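Local coordinates for protein formiminoglutamase (Trypanosoma cruzi, PDB 4MYK) that hydrolyses N-formimino-L-glutamate to L-glutamate and formamide as an arginase-like, manganese-dependent metalloenzyme, at residues A30-I35 against G112-V117; F37-G42 against D88-T93; E99-K104 against S125-R130; K104-L109 against L133-G138; N230-F235 against M276-E281. The protein carries 1 engineered substitution. All blocks are in the same frame, centred on the assembly; numbering follows the deposited sequence.

Interaction 1: A30-I35 against G112-V117; sequences ADIVII and GAFPFV
I32 to I35 pair residue by residue with F114 to V117, making strands 32-37 and 114-119 parallel neighbours in the central sheet of the arginase/deacetylase fold. The axes of the short strands come within 4.6 Å and cross at -26°. Four backbone hydrogen bonds join them: F114 N to D31 O, V33 N to F114 O, F116 N to V33 O (2.7 Å) and I35 N to F116 O (2.9 Å). V33, F114 and F116 each use both N and O here. P115, with no N-H to give, sits where this pairing asks for none, and instead turns its CA-H to V33 O at 3.4 Å.

Apolar packing fills both faces. I32, I34, F114 and F116 share one, where F299, F302 and F306 of helix 290-306 meet the two phenylalanine rings. With CG of F116 anti to the backbone N (chi1 169°), I34 CG2 arrives at the edge of that ring, 4.3 Å from CD2. V33, I35, P115 and V117 share the other, where helix 94-110 packs on I35, P115 and V117; there I35 CD1 approaches P115 CB.

At the strand entrance D31 OD2 is bound by K82 N, while one water donates to D31 O (2.9 Å) and weakly to G112 O (3.4 Å).

Interaction 2: F37-G42 against D88-T93; sequences FPYDEG and DITAST
F37 and I89 come closest, with CA atoms 5.6 Å apart, just where the parallel strands 32-37 and 83-88 give way to loops. Beyond this pair the two backbones diverge. The first makes an inverse gamma turn centred on P38, closed by Y39 N to F37 O at 2.9 Å, while the second runs on to T93, the N-cap residue of helix 94-110. These are loops at the C-terminal edge of the parallel sheet, the edge that in the arginase fold carries the metal centre; the side chain of F37 is about 9 Å from that of the manganese ligand N122.

Y39 carries the polar part of the contact. Its CG stands anti to the carbonyl carbon (chi1 -60°), and the ring extends across the gap between the loops. The hydroxyl donates to I89 O at 3.1 Å, meeting the carbonyl at a C=O...O angle of 128°, and accepts a weak bond from A91 N at 3.2 Å. I89 O also lies in the plane of the phenol ring, beside its CE2 edge. Y39 CD2 sits over the centre of the F37 ring, 3.4 Å above the plane, and L94 and A97 of helix 94-110 also touch the tyrosine.

F37 offers its ring edge to I89, with CD1 3.9 Å from CB. The P38 ring packs on the D88 carboxylate, whose OD1 is held by R60 in a salt bridge and whose OD2 lies 3.2 Å from P38 CG.

Interaction 3: E99-K104 against S125-R130; sequences EKLESK and SAPNGR
E102 OE1 is gripped twice: by R130 NE, 3.1 Å away in a salt bridge, and by a water that donates from the same distance. That water also accepts from R130 NH2 at 2.9 Å, closing a small ring around the ion pair. The N-H points well at its acceptor (162°), and OE1 lies in the guanidinium plane, yet the nitrogen comes in from above the carboxylate plane, the two flat groups being 64° apart. The bend of the arginine at chi3 folds its end back, so that A126 O lies over the centre of one guanidinium face.

The pair bridges helices 94-110 and 125-135, which flank strand 114-119 in the chain; their short segments run 7.9 Å apart at an angle of 35°. P127 lies between them. As the third residue of its helix it forfeits no helical hydrogen bond, and its CB packs 3.8 Å from L101 CD2. E102 passes over the same proline, CG resting 3.3 Å from P127 O, before its extended chain reaches R130. Toward the sheet, N128 ND2 is bonded to D278 OD2, while N128 OD1 lies against L101 CG at 3.6 Å.

Interaction 4: K104-L109 against L133-G138; sequences KVFTVL and LRAFPG
A cation-pi stack joins F106 of helix 94-110 to R134 in the last turn of helix 125-135. The guanidinium lies nearly flat on one face of the phenyl ring: CZ is 3.6 Å from the ring centroid and 18° off the normal, with the planes 24° apart. The overlap is offset, NH2 sitting above the rim at 3.0 Å from CD2, a tight approach. The arginine gets there by bending at chi3 (56°), which lays its end back over the ring while its own CB touches CD1 and CE1. Its NH1 edge also makes a long, weak ion pair with E102 OE2.

The two helices follow one another in the chain, separated by strand 114-119, and pack side by side on the same face of the parallel sheet, within one helical layer of the alpha/beta arginase fold. Beside the stack, A135 N meets the F106 ring at its edge, 3.6 Å from CE1; the rest is apolar. A135 CB lies 4.0 Å from F106 CD1, and the same methyl also packs against L109 CD1 at 3.7 Å. F136, the first residue to leave helical geometry, turns its ring so that the A135 methyl lies over one face, toward the rim. L109 CD2 comes obliquely to F136 CE2, 4.5 Å away.

Interaction 5: N230-F235 against M276-E281; sequences NTFFSF and MMDMSE
Beside the manganese centre, strands 231-236 and 274-280 pair in parallel, F232 to F235 opposite M276 to M279. Backbone bonds run F233 N to M276 O, D278 N to F233 O, F235 N to D278 O and S280 N to F235 O.

The buried D278 carboxylate is the polar focus. CG lies between the backbone N and the carbonyl carbon (chi1 82°), which brings OD1 across to S234; S234 OG donates to it at 2.7 Å on the syn side. OD2 takes a bond from S125 OG besides that from N128; three donors thus fix the group, probably favouring its charged form.

F232 presents its edge to the same carboxylate, CZ 3.4 Å from D278 OD2, while M276 SD stands over a ring face, 4.4 Å from the centroid and 25° off the normal. Across the sheet, a second Met-aromatic contact brings M277 SD to the edge of the F233 ring.

The S280 side chain is about 6 Å from a manganese ion, and E281 OE2 accepts from N122 N. A beta-alpha-beta crossover through helix 258-270 links the strands, and the C-terminal ends of both lie toward the metals, as in the arginase fold.

How the interactions relate
Interactions 1 and 5 belong to one sheet: strand 114-119 lies beside 274-280, with probable hydrogen bonds V117 N to M277 O and V117 O to M279 N, both 3.0 Å. Interactions 3 and 4 share helices 94-110 and 125-135 and cover that sheet, P115 CG meeting L109 CD2 at 3.6 Å. Interaction 3 also reaches interaction 5, N128 O lying 3.7 Å from M276 SD. Interaction 2 follows the end of strand 32-37 from interaction 1, where I35 CG2 touches I89 CG1; it meets interaction 3 through a probable hydrogen bond from K100 NZ to T90 O (3.0 Å). Of the five, interaction 5 comes nearest the manganese ions; interaction 4 lies away from them.

Interaction 1: A30-I35 against G112-V117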
# COMPACT_ATOMS: atom_id res chain seq x y z
N ALA A 30 -13.64 29.33 -19.75
CA ALA A 30 -13.22 28.38 -18.72
C ALA A 30 -12.11 28.94 -17.83
O ALA A 30 -11.15 29.54 -18.32
CB ALA A 30 -12.77 27.08 -19.36
N ASP A 31 -12.25 28.74 -16.52
CA ASP A 31 -11.21 29.11 -15.56
C ASP A 31 -10.02 28.18 -15.73
O ASP A 31 -8.86 28.60 -15.61
CB ASP A 31 -11.76 28.99 -14.14
CG ASP A 31 -12.97 29.87 -13.91
OD1 ASP A 31 -12.81 31.11 -13.90
OD2 ASP A 31 -14.09 29.33 -13.71
N ILE A 32 -10.30 26.91 -16.01
CA ILE A 32 -9.27 25.91 -16.12
C ILE A 32 -9.40 25.21 -17.46
O ILE A 32 -10.51 24.82 -17.85
CB ILE A 32 -9.37 24.86 -14.98
CG1 ILE A 32 -9.14 25.52 -13.61
CG2 ILE A 32 -8.40 23.68 -15.22
CD1 ILE A 32 -9.69 24.73 -12.44
N VAL A 33 -8.28 25.06 -18.15
CA VAL A 33 -8.27 24.36 -19.43
C VAL A 33 -7.37 23.11 -19.44
O VAL A 33 -6.18 23.19 -19.13
CB VAL A 33 -7.97 25.34 -20.60
CG1 VAL A 33 -7.79 24.59 -21.92
CG2 VAL A 33 -9.11 26.36 -20.71
N ILE A 34 -7.98 21.97 -19.78
CA ILE A 34 -7.31 20.68 -19.87
C ILE A 34 -6.77 20.40 -21.28
O ILE A 34 -7.51 20.47 -22.27
CB ILE A 34 -8.26 19.51 -19.48
CG1 ILE A 34 -8.78 19.68 -18.06
CG2 ILE A 34 -7.56 18.18 -19.63
CD1 ILE A 34 -9.98 18.81 -17.76
N ILE A 35 -5.49 20.08 -21.36
CA ILE A 35 -4.82 19.83 -22.63
C ILE A 35 -4.16 18.46 -22.55
O ILE A 35 -3.43 18.17 -21.61
CB ILE A 35 -3.73 20.91 -22.92
CG1 ILE A 35 -4.37 22.30 -23.03
CG2 ILE A 35 -2.94 20.57 -24.18
CD1 ILE A 35 -3.42 23.46 -22.69
N GLY A 112 -4.92 34.73 -19.00
CA GLY A 112 -5.27 34.62 -17.60
C GLY A 112 -5.92 33.31 -17.17
O GLY A 112 -6.19 33.14 -15.99
N ALA A 113 -6.19 32.40 -18.10
CA ALA A 113 -6.77 31.11 -17.74
C ALA A 113 -5.71 30.17 -17.18
O ALA A 113 -4.52 30.45 -17.30
CB ALA A 113 -7.50 30.48 -18.93
N PHE A 114 -6.13 29.06 -16.57
CA PHE A 114 -5.19 28.11 -15.97
C PHE A 114 -5.10 26.82 -16.78
O PHE A 114 -6.07 26.06 -16.88
CB PHE A 114 -5.57 27.81 -14.52
CG PHE A 114 -4.59 26.92 -13.79
CD1 PHE A 114 -4.57 25.56 -14.01
CD2 PHE A 114 -3.70 27.46 -12.88
CE1 PHE A 114 -3.68 24.76 -13.34
CE2 PHE A 114 -2.80 26.66 -12.21
CZ PHE A 114 -2.79 25.31 -12.44
N PRO A 115 -3.91 26.54 -17.34
CA PRO A 115 -3.67 25.33 -18.13
C PRO A 115 -3.31 24.13 -17.25
O PRO A 115 -2.41 24.22 -16.41
CB PRO A 115 -2.47 25.71 -19.00
CG PRO A 115 -1.93 27.01 -18.44
CD PRO A 115 -2.66 27.30 -17.17
N PHE A 116 -4.01 23.01 -17.46
CA PHE A 116 -3.61 21.73 -16.86
C PHE A 116 -3.32 20.75 -17.98
O PHE A 116 -4.20 20.46 -18.82
CB PHE A 116 -4.69 21.19 -15.93
CG PHE A 116 -4.47 19.75 -15.50
CD1 PHE A 116 -3.72 19.46 -14.37
CD2 PHE A 116 -5.01 18.69 -16.23
CE1 PHE A 116 -3.52 18.14 -13.97
CE2 PHE A 116 -4.81 17.38 -15.83
CZ PHE A 116 -4.06 17.10 -14.71
N VAL A 117 -2.10 20.24 -18.02
CA VAL A 117 -1.68 19.37 -19.12
C VAL A 117 -1.56 17.93 -18.64
O VAL A 117 -0.77 17.63 -17.75
CB VAL A 117 -0.34 19.83 -19.73
CG1 VAL A 117 0.01 18.98 -20.97
CG2 VAL A 117 -0.39 21.32 -20.08
O HOH W 1 -8.35 31.15 -14.34

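Interaction 2: F37-G42 against D88-T93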
# COMPACT_ATOMS: atom_id res chain seq x y z
N PHE A 37 -1.57 15.49 -23.81
CA PHE A 37 -0.33 15.24 -24.53
C PHE A 37 -0.00 13.74 -24.60
O PHE A 37 0.81 13.23 -23.81
CB PHE A 37 0.83 16.06 -23.95
CG PHE A 37 1.99 16.23 -24.90
CD1 PHE A 37 1.83 16.92 -26.09
CD2 PHE A 37 3.24 15.71 -24.59
CE1 PHE A 37 2.88 17.07 -26.97
CE2 PHE A 37 4.30 15.86 -25.46
CZ PHE A 37 4.12 16.54 -26.65
N PRO A 38 -0.63 13.03 -25.56
CA PRO A 38 -0.54 11.58 -25.69
C PRO A 38 0.77 11.11 -26.34
O PRO A 38 0.75 10.55 -27.43
CB PRO A 38 -1.73 11.23 -26.61
CG PRO A 38 -2.30 12.56 -27.09
CD PRO A 38 -1.34 13.63 -26.70
N TYR A 39 1.90 11.35 -25.67
CA TYR A 39 3.20 10.91 -26.17
C TYR A 39 4.02 10.24 -25.08
O TYR A 39 3.99 10.66 -23.93
CB TYR A 39 3.97 12.07 -26.80
CG TYR A 39 3.23 12.68 -27.96
CD1 TYR A 39 3.40 12.21 -29.25
CD2 TYR A 39 2.32 13.72 -27.76
CE1 TYR A 39 2.69 12.76 -30.32
CE2 TYR A 39 1.61 14.28 -28.82
CZ TYR A 39 1.80 13.80 -30.09
OH TYR A 39 1.10 14.35 -31.13
N ASP A 40 4.75 9.20 -25.46
CA ASP A 40 5.45 8.34 -24.52
C ASP A 40 6.63 8.99 -23.83
O ASP A 40 6.88 8.74 -22.66
CB ASP A 40 5.99 7.10 -25.26
CG ASP A 40 5.04 5.92 -25.21
OD1 ASP A 40 5.46 4.82 -25.62
OD2 ASP A 40 3.88 6.07 -24.76
N GLU A 41 7.36 9.81 -24.57
CA GLU A 41 8.73 10.18 -24.19
C GLU A 41 8.93 10.76 -22.79
O GLU A 41 8.32 11.75 -22.40
CB GLU A 41 9.36 11.07 -25.26
CG GLU A 41 9.63 10.35 -26.58
CD GLU A 41 8.38 10.15 -27.45
OE1 GLU A 41 7.31 10.70 -27.10
OE2 GLU A 41 8.47 9.44 -28.48
N GLY A 42 9.83 10.12 -22.05
CA GLY A 42 10.15 10.50 -20.69
C GLY A 42 10.89 9.35 -20.04
O GLY A 42 11.94 8.93 -20.51
N ASP A 88 -6.47 16.92 -27.33
CA ASP A 88 -5.07 16.48 -27.45
C ASP A 88 -4.28 17.34 -28.42
O ASP A 88 -4.79 17.77 -29.46
CB ASP A 88 -4.98 15.01 -27.90
CG ASP A 88 -5.31 14.03 -26.79
OD1 ASP A 88 -5.33 14.42 -25.60
OD2 ASP A 88 -5.53 12.85 -27.12
N ILE A 89 -3.02 17.58 -28.08
CA ILE A 89 -2.07 18.18 -29.00
C ILE A 89 -1.57 17.10 -29.94
O ILE A 89 -0.88 16.18 -29.51
CB ILE A 89 -0.87 18.78 -28.24
CG1 ILE A 89 -1.33 19.91 -27.31
CG2 ILE A 89 0.18 19.29 -29.21
CD1 ILE A 89 -2.08 21.02 -28.03
N THR A 90 -1.92 17.19 -31.21
CA THR A 90 -1.51 16.19 -32.18
C THR A 90 -0.69 16.80 -33.30
O THR A 90 -0.98 17.90 -33.75
CB THR A 90 -2.71 15.48 -32.81
OG1 THR A 90 -3.78 16.42 -32.96
CG2 THR A 90 -3.16 14.32 -31.92
N ALA A 91 0.33 16.07 -33.74
CA ALA A 91 1.27 16.60 -34.72
C ALA A 91 1.97 15.47 -35.49
O ALA A 91 2.12 14.36 -34.98
CB ALA A 91 2.30 17.49 -34.04
N SER A 92 2.40 15.76 -36.72
CA SER A 92 3.04 14.76 -37.56
C SER A 92 4.42 14.33 -37.03
O SER A 92 4.81 13.18 -37.18
CB SER A 92 3.15 15.26 -39.01
OG SER A 92 4.18 16.22 -39.15
N THR A 93 5.14 15.27 -36.43
CA THR A 93 6.44 14.97 -35.82
C THR A 93 6.40 15.32 -34.36
O THR A 93 5.56 16.08 -33.91
CB THR A 93 7.61 15.75 -36.47
OG1 THR A 93 7.43 17.16 -36.27
CG2 THR A 93 7.72 15.45 -37.97

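Interaction 3: E99-K104 against S125-R130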
# COMPACT_ATOMS: atom_id res chain seq x y z
N GLU A 99 6.10 21.95 -30.05
CA GLU A 99 5.88 23.34 -30.40
C GLU A 99 4.43 23.71 -30.21
O GLU A 99 4.12 24.76 -29.65
CB GLU A 99 6.29 23.60 -31.84
CG GLU A 99 7.76 23.37 -32.12
CD GLU A 99 8.11 23.76 -33.53
OE1 GLU A 99 7.60 24.81 -33.99
OE2 GLU A 99 8.87 23.02 -34.20
N LYS A 100 3.53 22.85 -30.68
CA LYS A 100 2.10 23.13 -30.57
C LYS A 100 1.62 23.08 -29.13
O LYS A 100 0.69 23.79 -28.76
CB LYS A 100 1.31 22.13 -31.40
CG LYS A 100 1.72 22.05 -32.84
CD LYS A 100 0.80 21.10 -33.55
CE LYS A 100 -0.64 21.39 -33.14
NZ LYS A 100 -1.63 20.84 -34.11
N LEU A 101 2.25 22.22 -28.33
CA LEU A 101 1.98 22.15 -26.89
C LEU A 101 2.37 23.45 -26.20
O LEU A 101 1.55 24.08 -25.55
CB LEU A 101 2.71 20.95 -26.25
CG LEU A 101 2.67 20.91 -24.71
CD1 LEU A 101 1.23 20.96 -24.21
CD2 LEU A 101 3.40 19.70 -24.15
N GLU A 102 3.62 23.87 -26.33
CA GLU A 102 4.05 25.14 -25.75
C GLU A 102 3.17 26.31 -26.20
O GLU A 102 2.75 27.15 -25.40
CB GLU A 102 5.51 25.42 -26.11
CG GLU A 102 6.05 26.74 -25.57
CD GLU A 102 7.43 27.10 -26.13
OE1 GLU A 102 8.18 26.18 -26.52
OE2 GLU A 102 7.76 28.31 -26.18
N SER A 103 2.89 26.37 -27.50
CA SER A 103 2.17 27.50 -28.04
C SER A 103 0.78 27.58 -27.43
O SER A 103 0.27 28.66 -27.15
CB SER A 103 2.10 27.37 -29.56
OG SER A 103 1.53 28.52 -30.15
N LYS A 104 0.19 26.42 -27.22
CA LYS A 104 -1.16 26.30 -26.68
C LYS A 104 -1.24 26.68 -25.21
O LYS A 104 -2.11 27.42 -24.80
CB LYS A 104 -1.68 24.87 -26.86
CG LYS A 104 -3.06 24.63 -26.27
CD LYS A 104 -4.07 25.59 -26.84
CE LYS A 104 -5.47 25.12 -26.57
NZ LYS A 104 -6.45 25.83 -27.44
N SER A 125 7.10 18.61 -20.10
CA SER A 125 7.38 19.66 -19.13
C SER A 125 8.27 20.75 -19.70
O SER A 125 8.20 21.90 -19.27
CB SER A 125 8.02 19.08 -17.88
OG SER A 125 7.28 17.98 -17.41
N ALA A 126 9.11 20.39 -20.67
CA ALA A 126 9.97 21.38 -21.31
C ALA A 126 9.16 22.44 -22.06
O ALA A 126 9.28 23.63 -21.78
CB ALA A 126 10.99 20.70 -22.21
N PRO A 127 8.30 22.01 -23.00
CA PRO A 127 7.39 22.94 -23.69
C PRO A 127 6.59 23.78 -22.71
O PRO A 127 6.47 24.99 -22.86
CB PRO A 127 6.45 22.01 -24.46
CG PRO A 127 7.22 20.77 -24.67
CD PRO A 127 8.12 20.62 -23.48
N ASN A 128 6.02 23.10 -21.71
CA ASN A 128 5.21 23.74 -20.68
C ASN A 128 5.94 24.84 -19.92
O ASN A 128 5.40 25.91 -19.69
CB ASN A 128 4.71 22.68 -19.69
CG ASN A 128 3.66 21.78 -20.29
OD1 ASN A 128 3.10 22.08 -21.34
ND2 ASN A 128 3.37 20.68 -19.62
N GLY A 129 7.18 24.56 -19.54
CA GLY A 129 8.00 25.54 -18.87
C GLY A 129 8.35 26.74 -19.73
O GLY A 129 8.36 27.88 -19.25
N ARG A 130 8.66 26.50 -21.01
CA ARG A 130 8.96 27.60 -21.93
C ARG A 130 7.74 28.50 -22.15
O ARG A 130 7.87 29.72 -22.23
CB ARG A 130 9.49 27.06 -23.26
CG ARG A 130 10.92 26.54 -23.17
CD ARG A 130 11.49 26.21 -24.53
NE ARG A 130 10.75 25.15 -25.21
CZ ARG A 130 11.01 23.85 -25.07
NH1 ARG A 130 11.99 23.46 -24.26
NH2 ARG A 130 10.30 22.95 -25.74
O HOH W 2 8.54 23.49 -27.95

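Interaction 4: K104-L109 against L133-G138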
# COMPACT_ATOMS: atom_id res chain seq x y z
N LYS A 104 0.19 26.42 -27.22
CA LYS A 104 -1.16 26.30 -26.68
C LYS A 104 -1.24 26.68 -25.21
O LYS A 104 -2.11 27.42 -24.80
CB LYS A 104 -1.68 24.87 -26.86
CG LYS A 104 -3.06 24.63 -26.27
CD LYS A 104 -4.07 25.59 -26.84
CE LYS A 104 -5.47 25.12 -26.57
NZ LYS A 104 -6.45 25.83 -27.44
N VAL A 105 -0.33 26.15 -24.40
CA VAL A 105 -0.27 26.50 -22.99
C VAL A 105 -0.07 28.00 -22.83
O VAL A 105 -0.69 28.63 -21.96
CB VAL A 105 0.85 25.72 -22.27
CG1 VAL A 105 1.02 26.21 -20.83
CG2 VAL A 105 0.57 24.23 -22.30
N PHE A 106 0.80 28.58 -23.66
CA PHE A 106 1.07 30.01 -23.59
C PHE A 106 -0.18 30.85 -23.81
O PHE A 106 -0.46 31.77 -23.05
CB PHE A 106 2.12 30.44 -24.60
CG PHE A 106 2.29 31.94 -24.66
CD1 PHE A 106 3.00 32.61 -23.68
CD2 PHE A 106 1.71 32.67 -25.68
CE1 PHE A 106 3.14 33.98 -23.72
CE2 PHE A 106 1.85 34.05 -25.73
CZ PHE A 106 2.57 34.70 -24.74
N THR A 107 -0.93 30.52 -24.87
CA THR A 107 -2.16 31.24 -25.17
C THR A 107 -3.13 31.22 -23.97
O THR A 107 -3.64 32.26 -23.58
CB THR A 107 -2.84 30.71 -26.46
OG1 THR A 107 -3.32 29.38 -26.27
CG2 THR A 107 -1.85 30.71 -27.62
N VAL A 108 -3.35 30.05 -23.38
CA VAL A 108 -4.19 29.94 -22.18
C VAL A 108 -3.63 30.81 -21.05
O VAL A 108 -4.38 31.50 -20.36
CB VAL A 108 -4.36 28.48 -21.68
CG1 VAL A 108 -5.14 28.46 -20.39
CG2 VAL A 108 -5.07 27.65 -22.71
N LEU A 109 -2.31 30.76 -20.89
CA LEU A 109 -1.61 31.57 -19.90
C LEU A 109 -1.78 33.06 -20.18
O LEU A 109 -2.18 33.83 -19.30
CB LEU A 109 -0.11 31.23 -19.89
CG LEU A 109 0.40 29.97 -19.20
CD1 LEU A 109 1.92 29.91 -19.30
CD2 LEU A 109 -0.05 29.94 -17.75
N LEU A 133 7.98 30.72 -19.25
CA LEU A 133 9.07 31.69 -19.38
C LEU A 133 8.74 32.79 -20.39
O LEU A 133 9.34 33.86 -20.37
CB LEU A 133 10.37 31.00 -19.78
CG LEU A 133 10.95 29.96 -18.82
CD1 LEU A 133 12.23 29.35 -19.41
CD2 LEU A 133 11.22 30.56 -17.45
N ARG A 134 7.79 32.51 -21.29
CA ARG A 134 7.33 33.51 -22.24
C ARG A 134 6.27 34.36 -21.58
O ARG A 134 6.25 35.58 -21.72
CB ARG A 134 6.73 32.87 -23.49
CG ARG A 134 7.73 32.30 -24.48
CD ARG A 134 6.99 31.53 -25.57
NE ARG A 134 5.99 32.38 -26.22
CZ ARG A 134 4.95 31.94 -26.92
NH1 ARG A 134 4.73 30.65 -27.07
NH2 ARG A 134 4.10 32.82 -27.46
N ALA A 135 5.37 33.70 -20.85
CA ALA A 135 4.24 34.39 -20.25
C ALA A 135 4.65 35.33 -19.11
O ALA A 135 4.06 36.40 -18.94
CB ALA A 135 3.18 33.39 -19.79
N PHE A 136 5.66 34.93 -18.32
CA PHE A 136 6.16 35.76 -17.23
C PHE A 136 7.67 35.89 -17.36
O PHE A 136 8.42 35.21 -16.67
CB PHE A 136 5.80 35.17 -15.87
CG PHE A 136 4.42 34.59 -15.83
CD1 PHE A 136 3.32 35.41 -15.67
CD2 PHE A 136 4.23 33.22 -15.95
CE1 PHE A 136 2.04 34.87 -15.64
CE2 PHE A 136 2.96 32.68 -15.92
CZ PHE A 136 1.86 33.51 -15.77
N PRO A 137 8.11 36.76 -18.27
CA PRO A 137 9.52 37.03 -18.55
C PRO A 137 10.36 37.21 -17.29
O PRO A 137 10.21 38.21 -16.58
CB PRO A 137 9.47 38.33 -19.34
CG PRO A 137 8.16 38.26 -20.06
CD PRO A 137 7.22 37.56 -19.13
N GLY A 138 11.22 36.24 -17.01
CA GLY A 138 12.20 36.31 -15.94
C GLY A 138 11.67 36.14 -14.53
O GLY A 138 12.44 36.15 -13.57

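Interaction 5: N230-F235 against M276-E281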
# COMPACT_ATOMS: atom_id res chain seq x y z
N ASN A 230 4.37 32.91 -10.07
CA ASN A 230 4.25 32.28 -11.37
C ASN A 230 4.85 30.89 -11.36
O ASN A 230 5.68 30.55 -12.21
CB ASN A 230 4.92 33.15 -12.43
CG ASN A 230 4.36 34.55 -12.46
OD1 ASN A 230 3.14 34.75 -12.37
ND2 ASN A 230 5.23 35.54 -12.58
N THR A 231 4.43 30.10 -10.38
CA THR A 231 4.94 28.75 -10.20
C THR A 231 4.26 27.72 -11.11
O THR A 231 3.04 27.65 -11.22
CB THR A 231 4.82 28.33 -8.74
OG1 THR A 231 5.67 29.16 -7.95
CG2 THR A 231 5.26 26.91 -8.58
N PHE A 232 5.10 26.95 -11.80
CA PHE A 232 4.71 25.81 -12.62
C PHE A 232 4.73 24.58 -11.72
O PHE A 232 5.79 24.17 -11.25
CB PHE A 232 5.71 25.67 -13.78
CG PHE A 232 5.56 24.41 -14.58
CD1 PHE A 232 4.37 23.68 -14.58
CD2 PHE A 232 6.61 23.95 -15.36
CE1 PHE A 232 4.24 22.51 -15.33
CE2 PHE A 232 6.48 22.78 -16.11
CZ PHE A 232 5.29 22.07 -16.09
N PHE A 233 3.55 24.01 -11.46
CA PHE A 233 3.41 22.85 -10.59
C PHE A 233 3.43 21.58 -11.44
O PHE A 233 2.42 21.21 -12.03
CB PHE A 233 2.12 22.95 -9.75
CG PHE A 233 2.00 21.90 -8.67
CD1 PHE A 233 3.02 21.71 -7.74
CD2 PHE A 233 0.86 21.10 -8.58
CE1 PHE A 233 2.90 20.73 -6.74
CE2 PHE A 233 0.74 20.14 -7.59
CZ PHE A 233 1.76 19.96 -6.67
N SER A 234 4.60 20.95 -11.50
CA SER A 234 4.84 19.80 -12.37
C SER A 234 4.85 18.51 -11.54
O SER A 234 5.74 18.30 -10.72
CB SER A 234 6.17 19.95 -13.11
OG SER A 234 6.34 18.97 -14.11
N PHE A 235 3.86 17.66 -11.77
CA PHE A 235 3.67 16.49 -10.92
C PHE A 235 3.88 15.17 -11.64
O PHE A 235 2.94 14.64 -12.23
CB PHE A 235 2.27 16.49 -10.31
CG PHE A 235 2.20 15.81 -8.97
CD1 PHE A 235 2.80 14.58 -8.77
CD2 PHE A 235 1.55 16.42 -7.90
CE1 PHE A 235 2.73 13.96 -7.54
CE2 PHE A 235 1.48 15.79 -6.66
CZ PHE A 235 2.08 14.57 -6.48
N MET A 276 0.20 27.22 -13.50
CA MET A 276 -0.17 26.09 -14.34
C MET A 276 0.30 24.81 -13.67
O MET A 276 1.03 24.84 -12.69
CB MET A 276 0.42 26.20 -15.75
CG MET A 276 1.85 25.70 -15.90
SD MET A 276 2.37 25.42 -17.63
CE MET A 276 1.61 23.83 -17.96
N MET A 277 -0.14 23.70 -14.23
CA MET A 277 0.14 22.39 -13.67
C MET A 277 0.23 21.39 -14.80
O MET A 277 -0.51 21.48 -15.77
CB MET A 277 -0.99 21.97 -12.72
CG MET A 277 -0.97 20.49 -12.41
SD MET A 277 -1.92 20.02 -10.97
CE MET A 277 -1.25 18.38 -10.70
N ASP A 278 1.17 20.46 -14.69
CA ASP A 278 1.15 19.30 -15.57
C ASP A 278 1.31 18.03 -14.75
O ASP A 278 1.71 18.08 -13.59
CB ASP A 278 2.12 19.41 -16.76
CG ASP A 278 3.58 19.05 -16.42
OD1 ASP A 278 3.89 18.75 -15.26
OD2 ASP A 278 4.41 19.07 -17.35
N MET A 279 0.93 16.90 -15.34
CA MET A 279 0.90 15.62 -14.64
C MET A 279 1.45 14.61 -15.61
O MET A 279 0.89 14.43 -16.68
CB MET A 279 -0.54 15.26 -14.28
CG MET A 279 -0.69 14.02 -13.42
SD MET A 279 -2.42 13.70 -12.97
CE MET A 279 -2.80 15.20 -12.04
N SER A 280 2.55 13.97 -15.22
CA SER A 280 3.32 13.15 -16.15
C SER A 280 3.39 11.69 -15.74
O SER A 280 3.29 11.38 -14.56
CB SER A 280 4.76 13.68 -16.26
OG SER A 280 4.82 14.83 -17.07
N GLU A 281 3.58 10.82 -16.74
CA GLU A 281 3.98 9.42 -16.55
C GLU A 281 2.85 8.42 -16.28
O GLU A 281 3.10 7.24 -16.01
CB GLU A 281 5.12 9.31 -15.52
CG GLU A 281 6.43 10.00 -15.97
CD GLU A 281 7.05 9.33 -17.18
OE1 GLU A 281 6.82 8.11 -17.35
OE2 GLU A 281 7.75 10.01 -17.96